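Local atomic coordinates of MmcQ/YjbR family DNA-binding protein (Pseudomonas syringae pv. tomato, PDB entry 3H9X), a protein that is not yet characterised in function but probably binds DNA through a double-wing alpha-beta motif. Residues A[11-16]-A[108-113]; A[42-47]-A[83-88]; A[59-64]-A[93-98]; A[78-83]-A[98-103]. All blocks are in the same frame, centred on the assembly; numbering follows the deposited sequence.

Contact 1 of 4, residues A[11-16]-A[108-113]; sequences QKKYDT and LIEDSF
Tyr-14 and Phe-113 lie with their CA atoms 9.0 Å apart, and Lys-13 and Glu-110 are spaced almost equally. Tyr-14 is the first residue to leave helical backbone angles after helix 3-13, while 108-113 stays helical throughout. Side chains therefore bridge the gap. CG of Tyr-14 is beside its backbone N (chi1 -60°), which sends the ring toward helix 102-115. Its CD1 stands over the centre of the Phe-113 ring, 3.4 Å above that plane. The two planes are tilted by 36°, an oblique aromatic pair. CE2 of Tyr-14 rests on CG2 of Ile-109 at 3.8 Å. The two helices pack on the same side of the antiparallel sheet in this double-wing fold, and Ile-109 reaches from here to Phe-6 of the first helix and Ile-62 of the sheet. At the far end of the ring, Tyr-14 OH donates to Glu-110 OE1 at 2.7 Å, meeting the carboxylate from above its plane. Lys-13 NZ makes a long salt bridge of 3.8 Å to that same Glu-110 OE1. The other oxygen, OE2, is hydrogen-bonded to Gln-114. Phe-113 also packs its ring edge-to-face with Tyr-40.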
# COMPACT_ATOMS: atom_id res chain seq x y z
N GLN A 11 7.66 -7.21 8.48
CA GLN A 11 8.92 -7.71 9.04
C GLN A 11 8.77 -9.14 9.56
O GLN A 11 9.68 -9.97 9.41
CB GLN A 11 9.37 -6.78 10.17
CG GLN A 11 10.55 -7.29 11.00
CD GLN A 11 11.81 -7.53 10.17
OE1 GLN A 11 12.30 -6.63 9.49
NE2 GLN A 11 12.33 -8.75 10.22
N LYS A 12 7.62 -9.45 10.15
CA LYS A 12 7.40 -10.79 10.69
C LYS A 12 6.91 -11.79 9.64
O LYS A 12 7.50 -12.85 9.48
CB LYS A 12 6.41 -10.72 11.85
CG LYS A 12 6.75 -9.70 12.92
CD LYS A 12 8.08 -9.99 13.60
CE LYS A 12 8.00 -11.21 14.51
NZ LYS A 12 9.27 -11.45 15.26
N LYS A 13 5.83 -11.44 8.94
CA LYS A 13 5.27 -12.34 7.94
C LYS A 13 6.08 -12.50 6.68
O LYS A 13 5.81 -13.40 5.89
CB LYS A 13 3.86 -11.90 7.53
CG LYS A 13 2.73 -12.49 8.38
CD LYS A 13 2.40 -13.94 8.02
CE LYS A 13 1.74 -14.04 6.65
NZ LYS A 13 2.64 -13.50 5.61
N TYR A 14 7.07 -11.64 6.47
CA TYR A 14 7.87 -11.74 5.26
C TYR A 14 9.34 -11.52 5.52
O TYR A 14 10.16 -11.72 4.64
CB TYR A 14 7.37 -10.73 4.21
CG TYR A 14 5.93 -10.93 3.79
CD1 TYR A 14 5.55 -12.00 3.00
CD2 TYR A 14 4.94 -10.07 4.25
CE1 TYR A 14 4.20 -12.22 2.68
CE2 TYR A 14 3.60 -10.28 3.93
CZ TYR A 14 3.23 -11.35 3.15
OH TYR A 14 1.89 -11.57 2.88
N ASP A 15 9.67 -11.10 6.74
CA ASP A 15 11.06 -10.86 7.08
C ASP A 15 11.70 -9.86 6.11
O ASP A 15 12.84 -10.03 5.69
CB ASP A 15 11.82 -12.19 7.05
CG ASP A 15 13.07 -12.17 7.90
OD1 ASP A 15 14.07 -11.57 7.46
OD2 ASP A 15 13.03 -12.74 9.00
N THR A 16 10.96 -8.81 5.78
CA THR A 16 11.41 -7.76 4.87
C THR A 16 11.71 -6.48 5.63
O THR A 16 10.92 -6.06 6.48
CB THR A 16 10.33 -7.43 3.81
OG1 THR A 16 9.97 -8.62 3.08
CG2 THR A 16 10.84 -6.38 2.85
N LEU A 108 -4.55 -8.88 1.05
CA LEU A 108 -4.15 -8.03 -0.08
C LEU A 108 -2.62 -7.89 -0.10
O LEU A 108 -1.99 -7.94 -1.17
CB LEU A 108 -4.83 -6.65 0.03
CG LEU A 108 -6.35 -6.63 -0.21
CD1 LEU A 108 -6.95 -5.29 0.19
CD2 LEU A 108 -6.65 -6.92 -1.66
N ILE A 109 -2.02 -7.74 1.09
CA ILE A 109 -0.57 -7.67 1.23
C ILE A 109 0.01 -8.98 0.66
O ILE A 109 1.06 -8.98 0.02
CB ILE A 109 -0.08 -7.58 2.71
CG1 ILE A 109 -0.76 -6.43 3.48
CG2 ILE A 109 1.44 -7.41 2.74
CD1 ILE A 109 -0.28 -5.04 3.15
N GLU A 110 -0.67 -10.11 0.92
CA GLU A 110 -0.22 -11.42 0.44
C GLU A 110 -0.36 -11.50 -1.07
O GLU A 110 0.57 -11.93 -1.76
CB GLU A 110 -1.04 -12.54 1.10
CG GLU A 110 -0.64 -13.98 0.69
CD GLU A 110 0.84 -14.30 0.95
OE1 GLU A 110 1.32 -14.10 2.08
OE2 GLU A 110 1.53 -14.77 0.01
N ASP A 111 -1.50 -11.09 -1.59
CA ASP A 111 -1.74 -11.11 -3.02
C ASP A 111 -0.67 -10.32 -3.78
O ASP A 111 -0.17 -10.79 -4.79
CB ASP A 111 -3.13 -10.56 -3.30
CG ASP A 111 -4.22 -11.58 -3.02
OD1 ASP A 111 -4.07 -12.39 -2.08
OD2 ASP A 111 -5.24 -11.56 -3.74
N SER A 112 -0.33 -9.12 -3.29
CA SER A 112 0.69 -8.27 -3.92
C SER A 112 2.05 -8.95 -3.84
O SER A 112 2.87 -8.83 -4.75
CB SER A 112 0.73 -6.91 -3.22
OG SER A 112 1.64 -6.03 -3.83
N PHE A 113 2.29 -9.66 -2.74
CA PHE A 113 3.55 -10.37 -2.52
C PHE A 113 3.71 -11.50 -3.56
O PHE A 113 4.74 -11.57 -4.22
CB PHE A 113 3.58 -10.97 -1.11
CG PHE A 113 4.92 -11.51 -0.71
CD1 PHE A 113 5.98 -10.65 -0.43
CD2 PHE A 113 5.14 -12.87 -0.62
CE1 PHE A 113 7.23 -11.15 -0.08
CE2 PHE A 113 6.39 -13.38 -0.27
CZ PHE A 113 7.43 -12.51 -0.00

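Contact 2 of 4, residues A[42-47]-A[83-88]; sequences LLMDIP and AYHMNK
Ile-46 packs against the Tyr-84 ring. CD1 of Ile-46 sits over one face of the Tyr-84 ring, 4.2 Å from the centroid and 20° off the normal, a CH-pi contact. Ile-46 CG2 touches Tyr-84 CE2 at 3.7 Å. The other face of the Tyr-84 ring carries the imidazole of the next residue, with His-85 CD2 3.5 Å above the plane and offset toward the rim. Met-44, modelled as selenomethionine, comes to the ring from its edge. Met-44 SE lies 5.3 Å from the centroid of the Tyr-84 ring, 81° off the normal, in a Met-aromatic contact. CE of Met-44 reaches the backbone as well, 3.5 Å from Tyr-84 O. Further along, Leu-42 CD1 meets CG of Met-86 at 3.8 Å. Leu-42, Met-44 and Ile-46 all point from strand 39-47 to one face of the sheet, and the loop between strands 80-82 and 91-95 folds over that face. The helices 3-13 and 102-115 pack on the opposite one. Tyr-84 has CG anti to N (chi1 179°), which carries its ring out toward Ile-46. Its backbone N is hydrogen-bonded to Thr-93 OG1, tying the start of the loop to strand 91-95. Met-86 also touches Asp-63 and Trp-91, and Lys-50 packs against Tyr-84.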
# COMPACT_ATOMS: atom_id res chain seq x y z
N LEU A 42 3.99 -0.17 -1.14
CA LEU A 42 4.48 1.21 -1.11
C LEU A 42 3.76 1.99 -0.00
O LEU A 42 2.58 2.31 -0.11
CB LEU A 42 4.19 1.91 -2.45
CG LEU A 42 5.16 2.94 -3.03
CD1 LEU A 42 4.39 3.79 -4.02
CD2 LEU A 42 5.78 3.82 -1.96
N LEU A 43 4.50 2.29 1.06
CA LEU A 43 3.96 3.01 2.19
C LEU A 43 4.25 4.49 1.98
O LEU A 43 5.39 4.85 1.70
CB LEU A 43 4.64 2.54 3.47
CG LEU A 43 4.29 3.25 4.77
CD1 LEU A 43 2.86 2.97 5.10
CD2 LEU A 43 5.21 2.80 5.87
N MSE A 44 3.23 5.33 2.11
CA MSE A 44 3.40 6.77 1.94
C MSE A 44 2.50 7.58 2.85
O MSE A 44 1.42 7.16 3.22
CB MSE A 44 3.07 7.19 0.52
CG MSE A 44 3.94 6.62 -0.56
SE MSE A 44 3.29 7.16 -2.32
CE MSE A 44 1.95 5.80 -2.57
N ASP A 45 2.97 8.78 3.17
CA ASP A 45 2.24 9.73 3.97
C ASP A 45 1.90 10.85 2.99
O ASP A 45 2.80 11.59 2.58
CB ASP A 45 3.13 10.28 5.08
CG ASP A 45 2.49 11.42 5.83
OD1 ASP A 45 1.45 11.18 6.47
OD2 ASP A 45 3.04 12.54 5.78
N ILE A 46 0.63 10.98 2.61
CA ILE A 46 0.25 12.00 1.63
C ILE A 46 -0.91 12.90 2.03
O ILE A 46 -1.65 12.60 2.97
CB ILE A 46 -0.13 11.35 0.27
CG1 ILE A 46 -1.34 10.44 0.46
CG2 ILE A 46 1.05 10.58 -0.28
CD1 ILE A 46 -1.98 9.96 -0.82
N PRO A 47 -1.08 14.03 1.31
CA PRO A 47 -2.18 14.96 1.59
C PRO A 47 -3.50 14.27 1.21
O PRO A 47 -3.65 13.78 0.10
CB PRO A 47 -1.86 16.14 0.67
CG PRO A 47 -0.37 16.10 0.57
CD PRO A 47 -0.11 14.64 0.38
N ALA A 83 -4.82 3.76 -7.58
CA ALA A 83 -3.39 3.81 -7.31
C ALA A 83 -2.81 5.22 -7.41
O ALA A 83 -3.01 5.93 -8.39
CB ALA A 83 -2.65 2.89 -8.26
N TYR A 84 -2.08 5.61 -6.37
CA TYR A 84 -1.44 6.91 -6.32
C TYR A 84 0.05 6.73 -6.56
O TYR A 84 0.71 5.98 -5.84
CB TYR A 84 -1.66 7.55 -4.96
CG TYR A 84 -1.00 8.90 -4.83
CD1 TYR A 84 -1.51 10.01 -5.50
CD2 TYR A 84 0.15 9.06 -4.05
CE1 TYR A 84 -0.89 11.25 -5.41
CE2 TYR A 84 0.78 10.29 -3.95
CZ TYR A 84 0.25 11.38 -4.63
OH TYR A 84 0.89 12.59 -4.57
N HIS A 85 0.58 7.44 -7.55
CA HIS A 85 2.00 7.38 -7.93
C HIS A 85 2.40 6.02 -8.51
O HIS A 85 3.59 5.73 -8.66
CB HIS A 85 2.93 7.70 -6.75
CG HIS A 85 3.24 9.16 -6.58
ND1 HIS A 85 4.33 9.60 -5.85
CD2 HIS A 85 2.59 10.27 -7.00
CE1 HIS A 85 4.32 10.93 -5.81
NE2 HIS A 85 3.27 11.35 -6.50
N MSE A 86 1.42 5.19 -8.82
CA MSE A 86 1.70 3.89 -9.40
C MSE A 86 0.71 3.69 -10.52
O MSE A 86 -0.22 4.47 -10.67
CB MSE A 86 1.54 2.78 -8.36
CG MSE A 86 2.54 2.86 -7.22
SE MSE A 86 4.36 2.49 -7.79
CE MSE A 86 4.45 0.60 -7.31
N ASN A 87 0.92 2.64 -11.31
CA ASN A 87 0.05 2.33 -12.44
C ASN A 87 -1.35 1.95 -11.98
O ASN A 87 -1.54 0.98 -11.24
CB ASN A 87 0.66 1.19 -13.25
CG ASN A 87 -0.11 0.90 -14.51
OD1 ASN A 87 -1.22 0.36 -14.47
ND2 ASN A 87 0.46 1.28 -15.63
N LYS A 88 -2.35 2.70 -12.44
CA LYS A 88 -3.71 2.45 -11.99
C LYS A 88 -4.37 1.12 -12.41
O LYS A 88 -5.30 0.65 -11.74
CB LYS A 88 -4.59 3.64 -12.38
CG LYS A 88 -4.01 5.00 -12.00
CD LYS A 88 -5.13 5.93 -11.53
CE LYS A 88 -4.82 7.44 -11.72
NZ LYS A 88 -4.86 7.93 -13.17

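Contact 3 of 4, residues A[59-64]-A[93-98]; sequences VDVIDL and TVLLNG
Ile-62 and Val-94 form the hydrogen-bonded pair in an antiparallel strand pairing within the five-stranded sheet. Ile-62 N donates to Val-94 O at 2.9 Å, and Val-94 N returns a bond of 2.8 Å to Ile-62 O with an N-H...O angle of 169°. A third backbone bond, Leu-96 N to Asp-60 O at 2.8 Å, is more bent at 144°. Non-hydrogen-bonded pairs flank the central one. In one of them Val-61 CG1 packs on Leu-95 CD2 at 3.7 Å. In the other, Thr-93 OG1 donates to Asp-63 OD1 at 2.7 Å, coming from above the carboxylate plane. With OG1 beside the backbone N (chi1 -69°), Thr-93 turns its hydroxyl to Asp-63 and its CG2 to Val-61. This buried hydroxyl has a second partner in the loop before strand 91-95. On the other face, the Ile-62 and Val-94 side chains lie side by side, with Ile-62 CG1 4.0 Å from Val-94 CB. The Leu-96 side chain crosses that of Ile-62 at about a right angle, its CD1 touching Ile-62 CG2. The carboxylate of Asp-60 pairs with Arg-3. Strand 39-47 borders strand 58-65 on its other edge, strand 80-82 borders 91-95, and Leu-64 packs on Leu-108 and Ser-112 of helix 102-115.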
# COMPACT_ATOMS: atom_id res chain seq x y z
N VAL A 59 -2.76 11.75 5.25
CA VAL A 59 -3.19 10.35 5.43
C VAL A 59 -2.02 9.37 5.15
O VAL A 59 -1.09 9.69 4.40
CB VAL A 59 -4.37 9.97 4.48
CG1 VAL A 59 -5.64 10.70 4.89
CG2 VAL A 59 -4.02 10.29 3.04
N ASP A 60 -2.05 8.20 5.78
CA ASP A 60 -1.02 7.20 5.52
C ASP A 60 -1.68 6.11 4.71
O ASP A 60 -2.68 5.53 5.13
CB ASP A 60 -0.46 6.62 6.82
CG ASP A 60 0.78 7.36 7.30
OD1 ASP A 60 0.99 8.51 6.85
OD2 ASP A 60 1.52 6.79 8.14
N VAL A 61 -1.11 5.82 3.54
CA VAL A 61 -1.65 4.81 2.63
C VAL A 61 -0.58 3.82 2.17
O VAL A 61 0.61 4.10 2.25
CB VAL A 61 -2.31 5.52 1.37
CG1 VAL A 61 -3.23 6.63 1.83
CG2 VAL A 61 -1.23 6.10 0.44
N ILE A 62 -1.01 2.64 1.73
CA ILE A 62 -0.08 1.65 1.21
C ILE A 62 -0.59 1.25 -0.16
O ILE A 62 -1.80 1.12 -0.38
CB ILE A 62 0.02 0.37 2.04
CG1 ILE A 62 -1.37 -0.18 2.31
CG2 ILE A 62 0.83 0.64 3.30
CD1 ILE A 62 -1.37 -1.56 2.86
N ASP A 63 0.34 1.09 -1.09
CA ASP A 63 0.01 0.68 -2.44
C ASP A 63 0.36 -0.77 -2.58
O ASP A 63 1.45 -1.20 -2.19
CB ASP A 63 0.77 1.53 -3.45
CG ASP A 63 0.02 2.81 -3.78
OD1 ASP A 63 -0.68 3.35 -2.90
OD2 ASP A 63 0.15 3.28 -4.92
N LEU A 64 -0.58 -1.53 -3.12
CA LEU A 64 -0.46 -2.96 -3.30
C LEU A 64 -0.77 -3.34 -4.74
O LEU A 64 -1.57 -2.68 -5.39
CB LEU A 64 -1.42 -3.68 -2.34
CG LEU A 64 -0.91 -4.10 -0.95
CD1 LEU A 64 0.01 -3.06 -0.35
CD2 LEU A 64 -2.11 -4.35 -0.05
N THR A 93 -4.54 1.64 -3.93
CA THR A 93 -4.06 2.42 -2.79
C THR A 93 -5.02 2.18 -1.64
O THR A 93 -6.19 2.52 -1.72
CB THR A 93 -4.02 3.94 -3.11
OG1 THR A 93 -2.99 4.22 -4.07
CG2 THR A 93 -3.75 4.75 -1.84
N VAL A 94 -4.52 1.57 -0.56
CA VAL A 94 -5.37 1.30 0.60
C VAL A 94 -5.08 2.32 1.69
O VAL A 94 -3.94 2.57 2.06
CB VAL A 94 -5.18 -0.14 1.17
CG1 VAL A 94 -6.13 -0.38 2.33
CG2 VAL A 94 -5.44 -1.17 0.08
N LEU A 95 -6.14 2.92 2.20
CA LEU A 95 -6.01 3.93 3.23
C LEU A 95 -5.85 3.30 4.62
O LEU A 95 -6.72 2.55 5.07
CB LEU A 95 -7.23 4.84 3.16
CG LEU A 95 -7.32 6.03 4.10
CD1 LEU A 95 -7.94 5.60 5.40
CD2 LEU A 95 -5.94 6.65 4.28
N LEU A 96 -4.71 3.59 5.27
CA LEU A 96 -4.42 3.08 6.61
C LEU A 96 -5.14 3.95 7.63
O LEU A 96 -5.35 5.13 7.40
CB LEU A 96 -2.91 3.11 6.92
CG LEU A 96 -1.98 2.19 6.14
CD1 LEU A 96 -0.57 2.25 6.72
CD2 LEU A 96 -2.51 0.78 6.21
N ASN A 97 -5.47 3.35 8.77
CA ASN A 97 -6.22 4.02 9.84
C ASN A 97 -7.56 4.30 9.18
O ASN A 97 -8.20 5.32 9.45
CB ASN A 97 -5.55 5.34 10.27
CG ASN A 97 -4.12 5.16 10.77
OD1 ASN A 97 -3.17 5.18 9.99
ND2 ASN A 97 -3.98 4.97 12.08
N GLY A 98 -7.96 3.38 8.30
CA GLY A 98 -9.21 3.51 7.57
C GLY A 98 -10.21 2.39 7.80
O GLY A 98 -9.98 1.51 8.63

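Contact 4 of 4, residues A[78-83]-A[98-103]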
# COMPACT_ATOMS: atom_id res chain seq x y z
N PRO A 78 -14.97 0.60 0.47
CA PRO A 78 -14.66 1.82 1.20
C PRO A 78 -13.26 1.67 1.78
O PRO A 78 -12.93 0.63 2.36
CB PRO A 78 -15.74 1.86 2.27
CG PRO A 78 -16.04 0.41 2.51
CD PRO A 78 -16.07 -0.13 1.11
N GLY A 79 -12.44 2.70 1.58
CA GLY A 79 -11.08 2.66 2.09
C GLY A 79 -10.03 2.34 1.03
O GLY A 79 -8.83 2.47 1.28
N ILE A 80 -10.50 1.90 -0.14
CA ILE A 80 -9.63 1.55 -1.26
C ILE A 80 -9.87 2.60 -2.33
O ILE A 80 -11.01 2.87 -2.71
CB ILE A 80 -9.97 0.15 -1.80
CG1 ILE A 80 -9.73 -0.88 -0.69
CG2 ILE A 80 -9.12 -0.16 -3.01
CD1 ILE A 80 -10.26 -2.26 -0.99
N TYR A 81 -8.78 3.20 -2.80
CA TYR A 81 -8.83 4.24 -3.82
C TYR A 81 -7.94 3.86 -5.00
O TYR A 81 -7.25 2.85 -4.95
CB TYR A 81 -8.36 5.58 -3.22
CG TYR A 81 -9.12 6.03 -2.00
CD1 TYR A 81 -8.97 5.36 -0.79
CD2 TYR A 81 -10.03 7.08 -2.06
CE1 TYR A 81 -9.73 5.72 0.33
CE2 TYR A 81 -10.79 7.46 -0.94
CZ TYR A 81 -10.63 6.77 0.25
OH TYR A 81 -11.41 7.10 1.35
N PRO A 82 -7.97 4.65 -6.08
CA PRO A 82 -7.16 4.41 -7.28
C PRO A 82 -5.67 4.56 -6.94
O PRO A 82 -5.29 5.39 -6.12
CB PRO A 82 -7.64 5.50 -8.24
CG PRO A 82 -9.06 5.66 -7.85
CD PRO A 82 -8.98 5.69 -6.36
N ALA A 83 -4.82 3.76 -7.58
CA ALA A 83 -3.39 3.81 -7.31
C ALA A 83 -2.81 5.22 -7.41
O ALA A 83 -3.01 5.93 -8.39
CB ALA A 83 -2.65 2.89 -8.26
N GLY A 98 -7.96 3.38 8.30
CA GLY A 98 -9.21 3.51 7.57
C GLY A 98 -10.21 2.39 7.80
O GLY A 98 -9.98 1.51 8.63
N PRO A 99 -11.33 2.39 7.07
CA PRO A 99 -12.40 1.38 7.18
C PRO A 99 -12.07 -0.04 6.74
O PRO A 99 -12.83 -0.97 7.00
CB PRO A 99 -13.51 1.97 6.32
CG PRO A 99 -12.75 2.70 5.25
CD PRO A 99 -11.71 3.42 6.09
N LEU A 100 -10.94 -0.22 6.05
CA LEU A 100 -10.57 -1.54 5.57
C LEU A 100 -10.02 -2.37 6.73
O LEU A 100 -9.19 -1.90 7.52
CB LEU A 100 -9.56 -1.40 4.43
CG LEU A 100 -9.60 -2.39 3.26
CD1 LEU A 100 -8.81 -3.64 3.60
CD2 LEU A 100 -11.04 -2.74 2.90
N GLY A 101 -10.50 -3.61 6.84
CA GLY A 101 -10.07 -4.47 7.92
C GLY A 101 -8.66 -5.02 7.79
O GLY A 101 -8.21 -5.37 6.68
N ALA A 102 -7.95 -5.10 8.92
CA ALA A 102 -6.59 -5.63 8.95
C ALA A 102 -6.57 -7.01 8.29
O ALA A 102 -5.63 -7.33 7.56
CB ALA A 102 -6.08 -5.74 10.40
N LYS A 103 -7.60 -7.84 8.51
CA LYS A 103 -7.61 -9.16 7.89
C LYS A 103 -7.63 -9.03 6.37
O LYS A 103 -6.79 -9.62 5.69
CB LYS A 103 -8.82 -10.00 8.34
CG LYS A 103 -8.70 -11.49 7.96
CD LYS A 103 -10.01 -12.27 8.23
CE LYS A 103 -11.09 -11.89 7.19
NZ LYS A 103 -12.50 -12.35 7.49
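Pro-78 O is approached by carbon groups from two residues of the facing segment. CG of Pro-99 comes to 3.6 Å from Pro-78 O, and CD2 of Leu-100 to 3.9 Å. These are van der Waals contacts, and the rest of the interface is apolar too. The Pro-99 ring also lies against the backbone of Gly-79, with Pro-99 CG 3.6 Å from Gly-79 CA. Gly-79 has a positive phi of 101°, a conformation readily taken by glycine, and with no side chain its CA can be met directly by the ring. Pro-78 CB lies 4.3 Å from Pro-99 CG. Deeper in, CD1 of Ile-80 meets CD2 of Leu-100 at 4.0 Å. CG1 of Ile-80 is beside its backbone N (chi1 -62°), and this brings the end of the chain nearer to Leu-100 than its first bond would suggest. Ile-80 touches Ile-92 and Leu-100 touches Val-94, so both leucine and isoleucine continue the apolar face of the sheet that helix 102-115 packs on. Backbone bonds between Gly-79 and Leu-95 and between Tyr-81 and Thr-93 hold the edge strand beside 91-95. After Leu-100 the chain turns into the helix, with Gly-101 at the N-cap position. The turn from strand 91-95 into helix 102-115 thus packs on the start of the outermost strand 80-82, in the alpha-beta fold of this YjbR-family protein.

In the fold
Contact 3 is the buried centre, where backbone hydrogen bonds join two strands of the sheet. Contacts 2 and 4 reach the same sheet without such bonds between their segments. Contact 2 is partly buried and lays a loop over one face of strand 39-47, held by aromatic, selenium and aliphatic groups. Contact 4 is a buried apolar contact at the edge strand. Contact 1 is at the surface, between the ends of two helices, and combines an oblique ring pair with a hydrogen bond and a long salt bridge to one carboxylate. Contacts 1 and 4 both use helix 102-115 and meet through Leu-108 and Leu-100. Thr-93 links contacts 2, 3 and 4. Contacts 1 and 2 lie on opposite sides of the chain's centre.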